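Delta-1-pyrroline-5-carboxylate dehydrogenase, mitochondrial (Mus musculus, PDB 4E3X) catalyses the NAD+-dependent oxidation of L-glutamate gamma-semialdehyde to L-glutamate, the second step of mitochondrial proline degradation. Local coordinates at residues S83-A88 against D379-F384; A145-G150 against I156-D161; S235-L240 against V391-A396. All coordinates share one frame; numbering follows the deposited sequence.

Interaction 1. Residues S83-A88 against D379-F384; sequences SPFNHA and DPAEDF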
loop_
_atom_site.group_PDB
_atom_site.type_symbol
_atom_site.label_atom_id
_atom_site.label_comp_id
_atom_site.label_asym_id
_atom_site.label_seq_id
_atom_site.Cartn_x
_atom_site.Cartn_y
_atom_site.Cartn_z
ATOM N N SER B 83 -22.486 22.975 -20.290
ATOM C CA SER B 83 -23.547 22.081 -19.850
ATOM C C SER B 83 -23.738 20.999 -20.913
ATOM O O SER B 83 -24.019 21.315 -22.063
ATOM C CB SER B 83 -24.844 22.865 -19.650
ATOM O OG SER B 83 -25.870 22.025 -19.145
ATOM N N PRO B 84 -23.586 19.718 -20.541
ATOM C CA PRO B 84 -23.581 18.674 -21.575
ATOM C C PRO B 84 -24.853 18.611 -22.429
ATOM O O PRO B 84 -24.777 18.264 -23.616
ATOM C CB PRO B 84 -23.420 17.386 -20.762
ATOM C CG PRO B 84 -22.624 17.822 -19.583
ATOM C CD PRO B 84 -23.148 19.196 -19.234
ATOM N N PHE B 85 -26.002 18.931 -21.840
ATOM C CA PHE B 85 -27.280 18.846 -22.550
ATOM C C PHE B 85 -27.688 20.164 -23.217
ATOM O O PHE B 85 -28.722 20.246 -23.879
ATOM C CB PHE B 85 -28.381 18.353 -21.605
ATOM C CG PHE B 85 -28.511 19.167 -20.342
ATOM C CD1 PHE B 85 -29.318 20.299 -20.304
ATOM C CD2 PHE B 85 -27.821 18.808 -19.192
ATOM C CE1 PHE B 85 -29.433 21.055 -19.142
ATOM C CE2 PHE B 85 -27.928 19.555 -18.031
ATOM C CZ PHE B 85 -28.740 20.678 -18.002
ATOM N N ASN B 86 -26.862 21.188 -23.043
ATOM C CA ASN B 86 -27.085 22.491 -23.662
ATOM C C ASN B 86 -25.744 23.185 -23.727
ATOM O O ASN B 86 -25.448 24.056 -22.905
ATOM C CB ASN B 86 -28.073 23.332 -22.853
ATOM C CG ASN B 86 -28.353 24.686 -23.493
ATOM O OD1 ASN B 86 -28.064 24.902 -24.668
ATOM N ND2 ASN B 86 -28.912 25.605 -22.714
ATOM N N HIS B 87 -24.918 22.775 -24.684
ATOM C CA HIS B 87 -23.512 23.161 -24.655
ATOM C C HIS B 87 -23.271 24.626 -25.008
ATOM O O HIS B 87 -22.151 25.113 -24.882
ATOM C CB HIS B 87 -22.624 22.210 -25.473
ATOM C CG HIS B 87 -23.190 21.834 -26.804
ATOM N ND1 HIS B 87 -23.549 22.764 -27.755
ATOM C CD2 HIS B 87 -23.445 20.621 -27.351
ATOM C CE1 HIS B 87 -24.008 22.142 -28.826
ATOM N NE2 HIS B 87 -23.957 20.840 -28.606
ATOM N N ALA B 88 -24.322 25.332 -25.421
ATOM C CA ALA B 88 -24.245 26.782 -25.564
ATOM C C ALA B 88 -24.134 27.467 -24.197
ATOM O O ALA B 88 -23.713 28.622 -24.111
ATOM C CB ALA B 88 -25.451 27.310 -26.328
ATOM N N ASP B 379 -33.372 16.778 -21.158
ATOM C CA ASP B 379 -32.812 17.774 -20.249
ATOM C C ASP B 379 -33.218 17.420 -18.821
ATOM O O ASP B 379 -34.406 17.428 -18.497
ATOM C CB ASP B 379 -33.360 19.146 -20.668
ATOM C CG ASP B 379 -32.885 20.291 -19.787
ATOM O OD1 ASP B 379 -32.629 20.100 -18.583
ATOM O OD2 ASP B 379 -32.800 21.421 -20.312
ATOM N N PRO B 380 -32.230 17.110 -17.958
ATOM C CA PRO B 380 -32.543 16.629 -16.606
ATOM C C PRO B 380 -33.000 17.740 -15.664
ATOM O O PRO B 380 -33.651 17.455 -14.658
ATOM C CB PRO B 380 -31.204 16.065 -16.127
ATOM C CG PRO B 380 -30.181 16.922 -16.821
ATOM C CD PRO B 380 -30.777 17.252 -18.176
ATOM N N ALA B 381 -32.672 18.985 -15.991
ATOM C CA ALA B 381 -33.086 20.115 -15.170
ATOM C C ALA B 381 -34.530 20.503 -15.476
ATOM O O ALA B 381 -35.281 20.904 -14.584
ATOM C CB ALA B 381 -32.152 21.300 -15.391
ATOM N N GLU B 382 -34.918 20.380 -16.742
ATOM C CA GLU B 382 -36.250 20.788 -17.171
ATOM C C GLU B 382 -37.273 19.673 -17.023
ATOM O O GLU B 382 -38.445 19.924 -16.728
ATOM C CB GLU B 382 -36.219 21.271 -18.621
ATOM C CG GLU B 382 -35.330 22.477 -18.855
ATOM C CD GLU B 382 -35.667 23.649 -17.956
ATOM O OE1 GLU B 382 -36.872 23.962 -17.814
ATOM O OE2 GLU B 382 -34.723 24.255 -17.392
ATOM N N ASP B 383 -36.826 18.442 -17.237
ATOM C CA ASP B 383 -37.720 17.293 -17.234
ATOM C C ASP B 383 -37.222 16.238 -16.253
ATOM O O ASP B 383 -36.299 15.478 -16.558
ATOM C CB ASP B 383 -37.806 16.704 -18.643
ATOM C CG ASP B 383 -38.883 15.641 -18.779
ATOM O OD1 ASP B 383 -39.448 15.206 -17.753
ATOM O OD2 ASP B 383 -39.161 15.232 -19.925
ATOM N N PHE B 384 -37.841 16.184 -15.080
ATOM C CA PHE B 384 -37.463 15.198 -14.074
ATOM C C PHE B 384 -37.885 13.780 -14.461
ATOM O O PHE B 384 -37.549 12.825 -13.763
ATOM C CB PHE B 384 -38.017 15.565 -12.691
ATOM C CG PHE B 384 -37.260 16.672 -12.003
ATOM C CD1 PHE B 384 -36.250 17.360 -12.657
ATOM C CD2 PHE B 384 -37.553 17.016 -10.692
ATOM C CE1 PHE B 384 -35.554 18.377 -12.019
ATOM C CE2 PHE B 384 -36.862 18.030 -10.047
ATOM C CZ PHE B 384 -35.859 18.711 -10.712
#
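Phe85, at the third position of a type I turn from Ser83 to Asn86, lays its ring against Asp379, Pro380 and Ala381. CB, pointing at the other segment, carries CG between the backbone N and the carbonyl carbon (chi1 54°), sending the ring across to the loop. Along one flank of the ring CD1 lies 3.6 Å from Asp379 CG, and farther out CE1 comes within 3.4 Å of Asp379 OD1. The carboxylate meets it obliquely, its plane 46° from that of the ring. Along the other flank CD2 packs 3.5 Å from Pro380 CD, while CE2 lies equally close to Pro380 CD and CG. Both partners lie on the same side of the ring plane, the proline CD over the centre in a CH-pi contact, 3.6 Å from the centroid and 15° off the normal; Ser83 OG occupies the opposite face, toward the rim. Phe85 CZ ends 4.3 Å from Ala381 CB. Asp379 OD1 also accepts from Ala381 N at 2.8 Å, an Asx turn, and from Glu382 N, above the carboxylate plane. Replacing Asp379 by alanine would probably leave both amides without their acceptor and uncover the CD1-CE1 flank of Phe85. The contact joins the loop between strands 78-83 and 89-95 to the one after helix 361-372; Tyr428 of strand 428-436 touches Phe85 and Asp379, and Leu54 of helix 45-55 touches Ala381.

Interaction 2. Residues A145-G150 against I156-D161; sequences AKTMVG and IQAEID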
loop_
_atom_site.group_PDB
_atom_site.type_symbol
_atom_site.label_atom_id
_atom_site.label_comp_id
_atom_site.label_asym_id
_atom_site.label_seq_id
_atom_site.Cartn_x
_atom_site.Cartn_y
_atom_site.Cartn_z
ATOM N N ALA B 145 -27.487 20.567 -7.909
ATOM C CA ALA B 145 -27.798 21.345 -9.099
ATOM C C ALA B 145 -26.558 21.547 -9.959
ATOM O O ALA B 145 -26.628 21.467 -11.193
ATOM C CB ALA B 145 -28.411 22.690 -8.714
ATOM N N LYS B 146 -25.422 21.792 -9.310
ATOM C CA LYS B 146 -24.188 22.032 -10.046
ATOM C C LYS B 146 -23.703 20.763 -10.744
ATOM O O LYS B 146 -23.116 20.830 -11.817
ATOM C CB LYS B 146 -23.115 22.606 -9.120
ATOM C CG LYS B 146 -23.433 24.037 -8.716
ATOM C CD LYS B 146 -22.413 24.643 -7.765
ATOM C CE LYS B 146 -22.746 26.099 -7.512
ATOM N NZ LYS B 146 -21.803 26.738 -6.551
ATOM N N THR B 147 -23.958 19.614 -10.132
ATOM C CA THR B 147 -23.611 18.336 -10.733
ATOM C C THR B 147 -24.569 18.015 -11.897
ATOM O O THR B 147 -24.158 17.508 -12.946
ATOM C CB THR B 147 -23.618 17.227 -9.660
ATOM O OG1 THR B 147 -22.657 17.550 -8.639
ATOM C CG2 THR B 147 -23.265 15.876 -10.253
ATOM N N MET B 148 -25.849 18.332 -11.728
ATOM C CA MET B 148 -26.809 18.150 -12.820
ATOM C C MET B 148 -26.475 19.019 -14.021
ATOM O O MET B 148 -26.382 18.538 -15.151
ATOM C CB MET B 148 -28.225 18.474 -12.343
ATOM C CG MET B 148 -28.773 17.492 -11.314
ATOM S SD MET B 148 -30.440 17.903 -10.761
ATOM C CE MET B 148 -31.343 17.723 -12.295
ATOM N N VAL B 149 -26.307 20.312 -13.777
ATOM C CA VAL B 149 -26.134 21.251 -14.875
ATOM C C VAL B 149 -24.749 21.156 -15.504
ATOM O O VAL B 149 -24.606 21.272 -16.720
ATOM C CB VAL B 149 -26.458 22.692 -14.424
ATOM C CG1 VAL B 149 -26.072 23.708 -15.487
ATOM C CG2 VAL B 149 -27.931 22.809 -14.076
ATOM N N GLY B 150 -23.735 20.919 -14.677
ATOM C CA GLY B 150 -22.373 20.886 -15.175
ATOM C C GLY B 150 -21.924 19.533 -15.698
ATOM O O GLY B 150 -21.103 19.474 -16.611
ATOM N N ILE B 156 -31.624 11.920 -9.442
ATOM C CA ILE B 156 -31.216 10.809 -8.598
ATOM C C ILE B 156 -29.733 10.485 -8.742
ATOM O O ILE B 156 -29.089 10.136 -7.759
ATOM C CB ILE B 156 -32.081 9.546 -8.825
ATOM C CG1 ILE B 156 -31.727 8.447 -7.815
ATOM C CG2 ILE B 156 -31.932 9.019 -10.248
ATOM C CD1 ILE B 156 -31.806 8.893 -6.364
ATOM N N GLN B 157 -29.179 10.611 -9.948
ATOM C CA GLN B 157 -27.756 10.352 -10.109
ATOM C C GLN B 157 -26.933 11.405 -9.364
ATOM O O GLN B 157 -25.904 11.095 -8.777
ATOM C CB GLN B 157 -27.366 10.268 -11.588
ATOM C CG GLN B 157 -27.854 8.994 -12.277
ATOM C CD GLN B 157 -27.376 7.739 -11.573
ATOM O OE1 GLN B 157 -26.183 7.572 -11.324
ATOM N NE2 GLN B 157 -28.311 6.858 -11.231
ATOM N N ALA B 158 -27.406 12.645 -9.350
ATOM C CA ALA B 158 -26.709 13.681 -8.597
ATOM C C ALA B 158 -26.821 13.405 -7.098
ATOM O O ALA B 158 -25.849 13.538 -6.354
ATOM C CB ALA B 158 -27.274 15.035 -8.934
ATOM N N GLU B 159 -28.013 13.005 -6.665
ATOM C CA GLU B 159 -28.284 12.736 -5.255
ATOM C C GLU B 159 -27.399 11.640 -4.676
ATOM O O GLU B 159 -26.854 11.796 -3.584
ATOM C CB GLU B 159 -29.764 12.392 -5.050
ATOM C CG GLU B 159 -30.088 11.706 -3.731
ATOM C CD GLU B 159 -30.080 12.638 -2.524
ATOM O OE1 GLU B 159 -29.730 13.831 -2.661
ATOM O OE2 GLU B 159 -30.435 12.162 -1.428
ATOM N N ILE B 160 -27.250 10.535 -5.395
ATOM C CA ILE B 160 -26.432 9.444 -4.878
ATOM C C ILE B 160 -24.940 9.757 -4.891
ATOM O O ILE B 160 -24.176 9.107 -4.185
ATOM C CB ILE B 160 -26.698 8.096 -5.585
ATOM C CG1 ILE B 160 -26.214 8.117 -7.036
ATOM C CG2 ILE B 160 -28.172 7.718 -5.478
ATOM C CD1 ILE B 160 -26.438 6.799 -7.768
ATOM N N ASP B 161 -24.553 10.766 -5.672
ATOM C CA ASP B 161 -23.157 11.139 -5.874
ATOM C C ASP B 161 -22.758 12.348 -5.016
ATOM O O ASP B 161 -22.072 12.201 -3.998
ATOM C CB ASP B 161 -22.937 11.423 -7.373
ATOM C CG ASP B 161 -21.595 12.084 -7.683
ATOM O OD1 ASP B 161 -20.676 12.018 -6.844
ATOM O OD2 ASP B 161 -21.467 12.672 -8.785
#
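Helix segments 145-150 and 156-161 approach to 8.9 Å between axes, with 131° between their N-to-C directions and the CA atoms of Thr147 and Ala158 6.0 Å apart. Ala158 points its single methyl at the first helix, where CB touches Met148 CG at 3.7 Å. Met148 places CG anti to the carbonyl carbon (chi1 -67°), and it is this second methylene, rather than the sulfur, that bears on the alanine; the chain bends only later, at chi3. Beside it Thr147 presents CG2, which lies 4.3 Å from Ala158 CB and 4.0 Å from Asp161 OD2, the Thr147 and Asp161 side chains meeting at a slant. The threonine methyl faces across, whereas its hydroxyl bonds to Val143 O and Thr213 OG1. The carboxylate of Asp161, in a wider pi-type turn of its helix, is likewise taken up by others: OD1 accepts from Ala214 N, and OD2 from Thr213 N and, in a salt bridge, from Lys153 NZ. No hydrogen bond crosses between the segments, so this buried helical hairpin closes on methyl and methylene groups, while its polar atoms tie it to the start of helix 213-225 and to the linker between its own two helices.

Interaction 3. Residues S235-L240 against V391-A396; sequences SDTAML and VIDAKA. With PRO (proline), chain J.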
loop_
_atom_site.group_PDB
_atom_site.type_symbol
_atom_site.label_atom_id
_atom_site.label_comp_id
_atom_site.label_asym_id
_atom_site.label_seq_id
_atom_site.Cartn_x
_atom_site.Cartn_y
_atom_site.Cartn_z
ATOM N N SER B 235 -11.435 17.744 -12.455
ATOM C CA SER B 235 -11.790 17.530 -13.845
ATOM C C SER B 235 -12.402 18.779 -14.468
ATOM O O SER B 235 -13.316 19.379 -13.893
ATOM C CB SER B 235 -12.806 16.409 -13.938
ATOM O OG SER B 235 -13.349 16.346 -15.238
ATOM N N ASP B 236 -11.909 19.164 -15.646
ATOM C CA ASP B 236 -12.455 20.302 -16.375
ATOM C C ASP B 236 -13.974 20.214 -16.506
ATOM O O ASP B 236 -14.681 21.214 -16.390
ATOM C CB ASP B 236 -11.885 20.361 -17.794
ATOM C CG ASP B 236 -10.396 20.631 -17.845
ATOM O OD1 ASP B 236 -9.751 20.835 -16.799
ATOM O OD2 ASP B 236 -9.878 20.652 -18.975
ATOM N N THR B 237 -14.467 19.011 -16.772
ATOM C CA THR B 237 -15.880 18.819 -17.074
ATOM C C THR B 237 -16.741 18.631 -15.818
ATOM O O THR B 237 -17.949 18.409 -15.924
ATOM C CB THR B 237 -16.077 17.667 -18.087
ATOM O OG1 THR B 237 -15.168 16.610 -17.783
ATOM C CG2 THR B 237 -15.754 18.137 -19.494
ATOM N N ALA B 238 -16.124 18.789 -14.643
ATOM C CA ALA B 238 -16.856 18.805 -13.373
ATOM C C ALA B 238 -16.437 19.997 -12.517
ATOM O O ALA B 238 -16.565 19.963 -11.294
ATOM C CB ALA B 238 -16.639 17.505 -12.598
ATOM N N MET B 239 -15.939 21.053 -13.157
ATOM C CA MET B 239 -15.347 22.161 -12.406
ATOM C C MET B 239 -16.323 22.866 -11.455
ATOM O O MET B 239 -15.972 23.170 -10.306
ATOM C CB MET B 239 -14.715 23.160 -13.373
ATOM C CG MET B 239 -13.794 24.173 -12.717
ATOM S SD MET B 239 -12.398 23.385 -11.895
ATOM C CE MET B 239 -11.753 22.366 -13.195
ATOM N N LEU B 240 -17.522 23.152 -11.949
ATOM C CA LEU B 240 -18.518 23.886 -11.181
ATOM C C LEU B 240 -18.825 23.194 -9.844
ATOM O O LEU B 240 -18.740 23.811 -8.778
ATOM C CB LEU B 240 -19.790 24.032 -12.018
ATOM C CG LEU B 240 -20.905 24.898 -11.434
ATOM C CD1 LEU B 240 -20.513 26.376 -11.424
ATOM C CD2 LEU B 240 -22.203 24.674 -12.220
ATOM N N VAL B 391 -24.202 12.827 -22.945
ATOM C CA VAL B 391 -22.879 12.462 -22.455
ATOM C C VAL B 391 -22.049 13.728 -22.245
ATOM O O VAL B 391 -22.460 14.828 -22.623
ATOM C CB VAL B 391 -22.163 11.450 -23.381
ATOM C CG1 VAL B 391 -22.981 10.160 -23.486
ATOM C CG2 VAL B 391 -21.902 12.053 -24.763
ATOM N N ILE B 392 -20.886 13.574 -21.628
ATOM C CA ILE B 392 -20.215 14.701 -20.979
ATOM C C ILE B 392 -19.661 15.794 -21.898
ATOM O O ILE B 392 -19.759 16.974 -21.573
ATOM C CB ILE B 392 -19.102 14.196 -20.018
ATOM C CG1 ILE B 392 -18.565 15.331 -19.131
ATOM C CG2 ILE B 392 -17.981 13.495 -20.787
ATOM C CD1 ILE B 392 -19.575 15.871 -18.121
ATOM N N ASP B 393 -19.072 15.413 -23.027
ATOM C CA ASP B 393 -18.409 16.390 -23.875
ATOM C C ASP B 393 -18.258 15.909 -25.310
ATOM O O ASP B 393 -18.652 14.791 -25.660
ATOM C CB ASP B 393 -17.059 16.851 -23.281
ATOM C CG ASP B 393 -16.012 15.742 -23.200
ATOM O OD1 ASP B 393 -16.229 14.626 -23.712
ATOM O OD2 ASP B 393 -14.947 16.003 -22.606
ATOM N N ALA B 394 -17.688 16.774 -26.139
ATOM C CA ALA B 394 -17.542 16.493 -27.558
ATOM C C ALA B 394 -16.674 15.269 -27.817
ATOM O O ALA B 394 -16.953 14.487 -28.729
ATOM C CB ALA B 394 -16.982 17.713 -28.281
ATOM N N LYS B 395 -15.632 15.091 -27.010
ATOM C CA LYS B 395 -14.727 13.958 -27.194
ATOM C C LYS B 395 -15.434 12.634 -26.900
ATOM O O LYS B 395 -15.275 11.655 -27.629
ATOM C CB LYS B 395 -13.479 14.113 -26.323
ATOM N N ALA B 396 -16.234 12.605 -25.843
ATOM C CA ALA B 396 -16.980 11.402 -25.494
ATOM C C ALA B 396 -17.975 11.075 -26.599
ATOM O O ALA B 396 -18.096 9.924 -27.022
ATOM C CB ALA B 396 -17.705 11.593 -24.173
HETATM N N PRO J . -14.340 13.183 -21.941
HETATM C CA PRO J . -12.961 13.264 -22.433
HETATM C C PRO J . -12.640 12.124 -23.395
HETATM O O PRO J . -13.525 11.353 -23.777
HETATM C CB PRO J . -12.114 13.153 -21.150
HETATM C CG PRO J . -13.098 12.907 -20.016
HETATM C CD PRO J . -14.409 13.439 -20.494
HETATM O OXT PRO J . -11.496 11.962 -23.821
#
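Thr237 carries the whole of the 235-240 side of this contact, packing against Ile392 and Asp393. Ser235 prepares it: Ser235 OG accepts from Thr237 N in an ST turn and from Thr237 OG1 at 3.1 Å. Asp236 OD2 bonds to Tyr96 OH. The Thr237 hydroxyl, lodged between the backbone N and the carbonyl carbon (chi1 39°), can thus reach Ser235 OG, which helps fix the side chain's rotation. Thr237 CB then rests 3.6 Å from Ile392 CG1, while Thr237 CG2 approaches Asp393 OD2 to 3.9 Å, the threonine and aspartate crossing at about a right angle. Thr237 O has Ile392 CD1 beside it, and Phe210 touches both Thr237 and Ile392. Ala238 follows as the N-cap of helix 239-251. Across the contact Asp393 caps helix 394-409, its OD1 accepting from Ala396 N at 2.9 Å and nearly along the C-O axis. The same OD1 takes a weak bond from the N of a bound proline, 3.0 Å away, with Asp393 OD2 equally near, so the N faces both oxygens. Ile392 CG2 lies 3.6 Å from the ligand CD, and Lys395, modelled only to CB, adjoins its carboxylate; the ligand is also hydrogen-bonded to Arg399 NH1. The arrangement is a helix N-terminus used as a ligand pocket, its proline probably taken up from the cryoprotectant, set against the loop leaving strand 230-233 of the parallel sheet that bears the NAD+-binding Lys233.

How the interactions relate
The three contacts form a continuous patch, with centres 12 to 14 Å apart. Interactions 1 and 2 are joined by Ser83 OG, 2.8 Å from Val149 O in a probable hydrogen bond, and by Met148, whose CE reaches Pro380 O. Interaction 1 meets interaction 3 through Pro84, its CG 3.6 Å from Ile392 O. Interactions 2 and 3 pack more lightly, Lys146 CG lying 3.8 Å from Leu240 CD2. Two of the contacts come near the active site: the side chains of Asp161 and Ile392 are each about 7 Å from that of Asn211, the probable transition-state stabiliser. Interaction 1 lies away from the annotated sites, and interaction 3 itself holds a bound proline.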